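Local structure of toluene, o-xylene monooxygenase oxygenase subunit (Pseudomonas stutzeri, 2INC) at residues E224-Q229 / A247-K251. The protein is a subunit of the oxygenase component of toluene, o-xylene monooxygenase, which probably hydroxylates aromatic hydrocarbons. Residues are numbered along the deposited sequence; the frame is centred on the assembly and turned at random.
Sequences EEALLQ and AQAQK
Lys251 reaches across to Glu225 and Gln229. Its NZ forms a salt bridge with Glu225 OE2 at 2.8 Å, meeting the carboxylate on its syn side, 25° out of plane. The same NZ gives a hydrogen bond of 3.1 Å to Gln229 OE1, tilted 26° from the carbonyl plane. A carboxylate oxygen and an amide oxygen thus grip the ammonium. Bends at chi2 (100°) and chi4 carry the lysine chain past Leu228, with CD 4.1 Å from Leu228 CB, and bring NZ to the two oxygens. The side chain of Lys251 is a knob in a hole made by Glu224, Glu225, Leu228 and Gln229. The CB of Leu228 is directed toward helix 241-268. Its CD1 lies 3.8 Å from the backbone N of Lys251, and its CD2 is 3.3 Å from Gln250 OE1. Ala247 CB packs against Leu228 O at 3.6 Å. The contact joins consecutive helices, 208-237 and 241-268, as a helical hairpin, roughly antiparallel, consistent with the ferritin-like bundle of this family. A pi-type turn widens helix 208-237 here, and Glu224 O accepts from both Leu228 N and Gln229 N. Further out, Arg258 forms salt bridges with both Glu224 OE1 and Glu225 OE2, which gives Glu225 a second cationic partner; Lys220 pairs with Glu224 OE2. Trp158 of helix 142-172 packs on Glu224 and Gln250.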
# COMPACT_ATOMS: atom_id res chain seq x y z
N GLU B 224 -2.94 -20.57 -31.65
CA GLU B 224 -2.23 -19.31 -31.56
C GLU B 224 -1.70 -18.93 -32.93
O GLU B 224 -1.73 -17.77 -33.29
CB GLU B 224 -1.10 -19.40 -30.54
CG GLU B 224 -1.68 -19.56 -29.10
CD GLU B 224 -0.75 -20.32 -28.15
OE1 GLU B 224 0.44 -20.62 -28.52
OE2 GLU B 224 -1.22 -20.61 -27.02
N GLU B 225 -1.22 -19.92 -33.69
CA GLU B 225 -0.69 -19.62 -35.04
C GLU B 225 -1.79 -19.25 -36.03
O GLU B 225 -1.66 -18.27 -36.77
CB GLU B 225 0.26 -20.73 -35.54
CG GLU B 225 1.58 -20.85 -34.72
CD GLU B 225 2.35 -19.53 -34.44
OE1 GLU B 225 2.59 -18.74 -35.40
OE2 GLU B 225 2.74 -19.27 -33.26
N ALA B 226 -2.92 -19.93 -35.99
CA ALA B 226 -4.03 -19.56 -36.86
C ALA B 226 -4.66 -18.21 -36.49
O ALA B 226 -4.78 -17.29 -37.33
CB ALA B 226 -5.09 -20.69 -36.90
N LEU B 227 -5.06 -18.09 -35.23
CA LEU B 227 -5.90 -16.99 -34.81
C LEU B 227 -5.12 -15.78 -34.37
O LEU B 227 -5.62 -14.68 -34.46
CB LEU B 227 -6.83 -17.43 -33.68
CG LEU B 227 -8.15 -18.05 -34.13
CD1 LEU B 227 -7.96 -19.45 -34.77
CD2 LEU B 227 -9.03 -18.15 -32.95
N LEU B 228 -3.91 -15.94 -33.87
CA LEU B 228 -3.22 -14.73 -33.44
C LEU B 228 -2.25 -14.35 -34.55
O LEU B 228 -2.33 -13.25 -35.10
CB LEU B 228 -2.52 -14.90 -32.08
CG LEU B 228 -3.38 -15.37 -30.91
CD1 LEU B 228 -2.54 -15.44 -29.62
CD2 LEU B 228 -4.61 -14.49 -30.73
N GLN B 229 -1.38 -15.28 -34.90
CA GLN B 229 -0.37 -15.00 -35.89
C GLN B 229 -0.95 -14.68 -37.28
O GLN B 229 -0.72 -13.60 -37.79
CB GLN B 229 0.67 -16.09 -35.94
CG GLN B 229 1.92 -15.70 -36.69
CD GLN B 229 2.67 -14.58 -36.04
OE1 GLN B 229 2.74 -14.49 -34.82
NE2 GLN B 229 3.24 -13.72 -36.85
N ALA B 247 -3.79 -8.93 -31.21
CA ALA B 247 -3.34 -10.29 -31.36
C ALA B 247 -1.88 -10.41 -30.92
O ALA B 247 -1.45 -11.40 -30.29
CB ALA B 247 -3.54 -10.75 -32.86
N GLN B 248 -1.08 -9.40 -31.25
CA GLN B 248 0.32 -9.43 -30.79
C GLN B 248 0.39 -9.34 -29.24
O GLN B 248 1.24 -10.00 -28.62
CB GLN B 248 1.08 -8.26 -31.43
CG GLN B 248 2.55 -8.18 -31.03
CD GLN B 248 3.23 -7.03 -31.74
OE1 GLN B 248 2.63 -6.41 -32.62
NE2 GLN B 248 4.49 -6.74 -31.38
N ALA B 249 -0.51 -8.53 -28.63
CA ALA B 249 -0.59 -8.40 -27.16
C ALA B 249 -0.93 -9.75 -26.53
O ALA B 249 -0.38 -10.14 -25.52
CB ALA B 249 -1.61 -7.40 -26.78
N GLN B 250 -1.86 -10.46 -27.13
CA GLN B 250 -2.29 -11.77 -26.63
C GLN B 250 -1.21 -12.81 -26.82
O GLN B 250 -1.03 -13.69 -25.98
CB GLN B 250 -3.60 -12.19 -27.32
CG GLN B 250 -4.75 -11.27 -27.00
CD GLN B 250 -6.02 -11.52 -27.85
OE1 GLN B 250 -5.93 -12.02 -28.95
NE2 GLN B 250 -7.18 -11.11 -27.34
N LYS B 251 -0.47 -12.72 -27.91
CA LYS B 251 0.61 -13.64 -28.16
C LYS B 251 1.67 -13.60 -27.04
O LYS B 251 2.39 -14.57 -26.85
CB LYS B 251 1.25 -13.34 -29.52
CG LYS B 251 2.14 -14.46 -30.04
CD LYS B 251 1.41 -15.31 -31.06
CE LYS B 251 2.15 -16.62 -31.32
NZ LYS B 251 3.03 -16.55 -32.53